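Local coordinates for protein guanine nucleotide exchange factor p115rhogef (Homo sapiens, PDB 1IAP) that probably acts as a guanine nucleotide exchange factor for Rho GTPases, its N-terminal RGS-like domain being of the kind that engages G protein alpha subunits, at residues S7-Q10 with V11-R14; G139-R142 with A143-E146. All blocks are in the same frame, centred on the assembly; numbering follows the deposited sequence.

Overall arrangement
From the N terminus, contact 1 (7-10 with 11-14) comes first. It spans the short helix 8-11 and the turn that leads into helix 15-28. Contact 2 (139-142 with 143-146) lies later in the chain, where the loop after helix 128-135 enters helix 142-162. Each contact is local and closes a single turn of chain. They follow in series and neither nests in the other. Their centres are about 18 Å apart, yet they touch: Arg14 CZ lies 3.5 Å from Arg142 NH2. These two arginines carry like charges and merely pack. The tie is the salt bridge of Arg14 to Glu149, which joins the turn after the first helix to helix 142-162 within the all-helical RGS-like domain.

Contact 1: residues S7-Q10 with V11-R14; sequences SLEQ and VKRR
Glu9 sets CG anti to its backbone N (chi1 -161°) and turns about the CB-CG bond (chi2 74°), while Lys12 puts CG between its own N and carbonyl carbon and then runs extended. The two chains therefore run alongside each other. Lys12 NZ meets Glu9 OE2 at 2.8 Å in a salt bridge whose hydrogen bond is weak. The stronger partner of this ammonium is Asp41 on helix 32-43. The Arg13 chain approaches Glu9 at a slant. Its NH2 stands 3.5 Å from Glu9 OE2, with the guanidinium and carboxylate planes 72° apart, and Glu9 O lies over one face of the guanidinium. Glu9 OE2 is thus shared by both cations, the Arg13 pair being the longer. Beneath this network is the short helix 8-11 of the RGS-like domain, with Ser7 as its N-cap. Ser7 OG accepts a weak capping bond from Gln10 N at 3.4 Å. Val11 N donates to Ser7 O at 3.1 Å, and Lys12 N to Leu8 O at 2.8 Å. A type I turn from Val11 to Arg14 follows and ends at the N-cap position of the next helix. The Leu8 side chain runs roughly perpendicular to that of Lys12, and its CD2 touches Lys12 CB at 3.9 Å. Leu8 also packs on Cys37 and Leu38, while buried Val11 packs on Leu18 and Leu21 of helix 15-28.

Contact 2: residues G139-R142 with A143-E146; sequences GRDR and ASYE
The N-terminal turn of helix 142-162 forms this contact, with Asp141 as its N-cap. Asp141 CG stands anti to the backbone N (chi1 -179°), and OD2 accepts a weak capping bond from Ala143 N at 3.1 Å. The carbonyl of Asp141 takes two donors. Tyr145 N approaches in the carbonyl plane at 3.1 Å from Asp141 O. Ser144 OG donates to the same Asp141 O at 2.8 Å, tilted 25° from that plane. The next residue along repeats the backbone pattern: Glu146 N donates to Arg142 O at 2.8 Å. The Arg142 side chain turns about its CB-CG bond and extends next to Tyr145 in the same direction. Tyr145 CD1 sits over one face of the guanidinium, 3.4 Å from Arg142 NH1, with the two planes 41° apart. The Glu146 side chain lies across that of Arg142. Its OE2 is 4.3 Å from Arg142 NE, too far for a salt bridge, and a water bridges the two. The water lies in the guanidinium plane, accepts from Arg142 NE at 2.8 Å and donates to Glu146 OE2 at 2.7 Å. An alanine in place of Glu146 removes that carboxylate, which would probably cost the water this acceptor and Arg142 the water-linked negative charge. Arg14, itself paired with Glu149, brings a like charge close to Arg142 NH2. The carboxylate of Glu146 probably helps to offset this positive charge, through the water and at a distance, not through a direct salt bridge.

Contact 1: residues S7-Q10 with V11-R14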
loop_
_atom_site.group_PDB
_atom_site.type_symbol
_atom_site.label_atom_id
_atom_site.label_comp_id
_atom_site.label_asym_id
_atom_site.label_seq_id
_atom_site.Cartn_x
_atom_site.Cartn_y
_atom_site.Cartn_z
ATOM N N SER A 7 -3.779 -8.988 9.537
ATOM C CA SER A 7 -2.549 -8.203 9.557
ATOM C C SER A 7 -2.156 -7.747 8.161
ATOM O O SER A 7 -2.631 -8.291 7.163
ATOM C CB SER A 7 -1.400 -9.015 10.167
ATOM O OG SER A 7 -1.075 -10.137 9.365
ATOM N N LEU A 8 -1.267 -6.759 8.105
ATOM C CA LEU A 8 -0.782 -6.215 6.845
ATOM C C LEU A 8 -0.035 -7.304 6.079
ATOM O O LEU A 8 -0.169 -7.418 4.861
ATOM C CB LEU A 8 0.142 -5.025 7.117
ATOM C CG LEU A 8 0.456 -4.014 6.006
ATOM C CD1 LEU A 8 1.186 -2.842 6.622
ATOM C CD2 LEU A 8 1.298 -4.624 4.894
ATOM N N GLU A 9 0.739 -8.109 6.804
ATOM C CA GLU A 9 1.509 -9.193 6.202
ATOM C C GLU A 9 0.593 -10.140 5.421
ATOM O O GLU A 9 0.910 -10.549 4.301
ATOM C CB GLU A 9 2.255 -9.966 7.293
ATOM C CG GLU A 9 3.422 -10.809 6.795
ATOM C CD GLU A 9 4.651 -9.986 6.413
ATOM O OE1 GLU A 9 4.667 -8.754 6.634
ATOM O OE2 GLU A 9 5.614 -10.586 5.891
ATOM N N GLN A 10 -0.559 -10.453 6.001
ATOM C CA GLN A 10 -1.523 -11.341 5.359
ATOM C C GLN A 10 -2.252 -10.710 4.172
ATOM O O GLN A 10 -2.457 -11.369 3.153
ATOM C CB GLN A 10 -2.539 -11.848 6.382
ATOM C CG GLN A 10 -1.918 -12.695 7.479
ATOM C CD GLN A 10 -2.913 -13.098 8.542
ATOM O OE1 GLN A 10 -3.718 -14.008 8.345
ATOM N NE2 GLN A 10 -2.862 -12.421 9.683
ATOM N N VAL A 11 -2.618 -9.437 4.287
ATOM C CA VAL A 11 -3.338 -8.754 3.207
ATOM C C VAL A 11 -2.462 -8.260 2.048
ATOM O O VAL A 11 -2.915 -8.205 0.904
ATOM C CB VAL A 11 -4.192 -7.572 3.752
ATOM C CG1 VAL A 11 -3.316 -6.373 4.109
ATOM C CG2 VAL A 11 -5.269 -7.189 2.746
ATOM N N LYS A 12 -1.196 -7.957 2.332
ATOM C CA LYS A 12 -0.281 -7.445 1.313
ATOM C C LYS A 12 -0.101 -8.368 0.105
ATOM O O LYS A 12 0.311 -7.914 -0.959
ATOM C CB LYS A 12 1.090 -7.140 1.933
ATOM C CG LYS A 12 1.893 -8.383 2.281
ATOM C CD LYS A 12 3.279 -8.052 2.812
ATOM C CE LYS A 12 4.111 -9.323 2.929
ATOM N NZ LYS A 12 5.451 -9.079 3.523
ATOM N N ARG A 13 -0.420 -9.650 0.278
ATOM C CA ARG A 13 -0.281 -10.651 -0.779
ATOM C C ARG A 13 -1.587 -11.004 -1.488
ATOM O O ARG A 13 -1.578 -11.741 -2.472
ATOM C CB ARG A 13 0.322 -11.931 -0.195
ATOM C CG ARG A 13 1.557 -11.696 0.652
ATOM C CD ARG A 13 2.053 -12.974 1.301
ATOM N NE ARG A 13 3.189 -12.721 2.185
ATOM C CZ ARG A 13 3.648 -13.586 3.085
ATOM N NH1 ARG A 13 3.073 -14.773 3.223
ATOM N NH2 ARG A 13 4.675 -13.257 3.859
ATOM N N ARG A 14 -2.708 -10.491 -0.984
ATOM C CA ARG A 14 -4.026 -10.776 -1.559
ATOM C C ARG A 14 -4.542 -9.510 -2.242
ATOM O O ARG A 14 -5.179 -8.664 -1.613
ATOM C CB ARG A 14 -4.973 -11.221 -0.446
ATOM C CG ARG A 14 -4.326 -12.202 0.550
ATOM C CD ARG A 14 -4.610 -13.672 0.247
ATOM N NE ARG A 14 -4.159 -14.114 -1.072
ATOM C CZ ARG A 14 -2.926 -14.529 -1.352
ATOM N NH1 ARG A 14 -1.995 -14.558 -0.406
ATOM N NH2 ARG A 14 -2.631 -14.946 -2.575
#

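Contact 2: residues G139-R142 with A143-E146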
loop_
_atom_site.group_PDB
_atom_site.type_symbol
_atom_site.label_atom_id
_atom_site.label_comp_id
_atom_site.label_asym_id
_atom_site.label_seq_id
_atom_site.Cartn_x
_atom_site.Cartn_y
_atom_site.Cartn_z
ATOM N N GLY A 139 -10.131 -23.610 -4.389
ATOM C CA GLY A 139 -9.731 -24.812 -5.100
ATOM C C GLY A 139 -8.509 -25.562 -4.604
ATOM O O GLY A 139 -8.066 -25.390 -3.468
ATOM N N ARG A 140 -7.972 -26.404 -5.482
ATOM C CA ARG A 140 -6.800 -27.229 -5.196
ATOM C C ARG A 140 -5.538 -26.706 -5.871
ATOM O O ARG A 140 -4.443 -27.205 -5.606
ATOM C CB ARG A 140 -7.020 -28.653 -5.700
ATOM C CG ARG A 140 -8.147 -29.399 -5.054
ATOM C CD ARG A 140 -8.277 -30.759 -5.721
ATOM N NE ARG A 140 -9.443 -31.501 -5.262
ATOM C CZ ARG A 140 -9.391 -32.607 -4.526
ATOM N NH1 ARG A 140 -8.223 -33.114 -4.142
ATOM N NH2 ARG A 140 -10.514 -33.234 -4.215
ATOM N N ASP A 141 -5.707 -25.754 -6.787
ATOM C CA ASP A 141 -4.591 -25.169 -7.521
ATOM C C ASP A 141 -4.410 -23.710 -7.115
ATOM O O ASP A 141 -5.211 -22.853 -7.482
ATOM C CB ASP A 141 -4.849 -25.277 -9.032
ATOM C CG ASP A 141 -3.715 -24.698 -9.879
ATOM O OD1 ASP A 141 -3.892 -24.616 -11.112
ATOM O OD2 ASP A 141 -2.653 -24.329 -9.334
ATOM N N ARG A 142 -3.326 -23.436 -6.399
ATOM C CA ARG A 142 -3.031 -22.090 -5.930
ATOM C C ARG A 142 -2.845 -21.076 -7.058
ATOM O O ARG A 142 -3.322 -19.949 -6.953
ATOM C CB ARG A 142 -1.796 -22.102 -5.032
ATOM C CG ARG A 142 -1.652 -20.854 -4.180
ATOM C CD ARG A 142 -2.839 -20.719 -3.245
ATOM N NE ARG A 142 -2.795 -19.501 -2.441
ATOM C CZ ARG A 142 -3.795 -19.077 -1.678
ATOM N NH1 ARG A 142 -4.927 -19.770 -1.614
ATOM N NH2 ARG A 142 -3.661 -17.966 -0.971
ATOM N N ALA A 143 -2.175 -21.479 -8.138
ATOM C CA ALA A 143 -1.928 -20.587 -9.280
ATOM C C ALA A 143 -3.214 -20.130 -9.968
ATOM O O ALA A 143 -3.339 -18.966 -10.366
ATOM C CB ALA A 143 -0.998 -21.258 -10.286
ATOM N N SER A 144 -4.168 -21.043 -10.111
ATOM C CA SER A 144 -5.437 -20.713 -10.737
ATOM C C SER A 144 -6.234 -19.799 -9.814
ATOM O O SER A 144 -6.958 -18.922 -10.279
ATOM C CB SER A 144 -6.241 -21.979 -11.054
ATOM O OG SER A 144 -6.692 -22.619 -9.871
ATOM N N TYR A 145 -6.115 -20.016 -8.504
ATOM C CA TYR A 145 -6.823 -19.177 -7.547
ATOM C C TYR A 145 -6.211 -17.785 -7.558
ATOM O O TYR A 145 -6.927 -16.785 -7.545
ATOM C CB TYR A 145 -6.755 -19.740 -6.124
ATOM C CG TYR A 145 -7.433 -18.826 -5.122
ATOM C CD1 TYR A 145 -6.731 -18.284 -4.052
ATOM C CD2 TYR A 145 -8.780 -18.480 -5.270
ATOM C CE1 TYR A 145 -7.355 -17.408 -3.146
ATOM C CE2 TYR A 145 -9.413 -17.611 -4.370
ATOM C CZ TYR A 145 -8.692 -17.079 -3.316
ATOM O OH TYR A 145 -9.310 -16.212 -2.439
ATOM N N GLU A 146 -4.882 -17.732 -7.560
ATOM C CA GLU A 146 -4.180 -16.459 -7.586
ATOM C C GLU A 146 -4.576 -15.665 -8.818
ATOM O O GLU A 146 -4.722 -14.448 -8.747
ATOM C CB GLU A 146 -2.665 -16.672 -7.549
ATOM C CG GLU A 146 -2.153 -17.162 -6.203
ATOM C CD GLU A 146 -0.666 -17.465 -6.206
ATOM O OE1 GLU A 146 -0.080 -17.619 -7.301
ATOM O OE2 GLU A 146 -0.084 -17.561 -5.105
HETATM O O HOH W 1 -0.859 -17.494 -2.492
#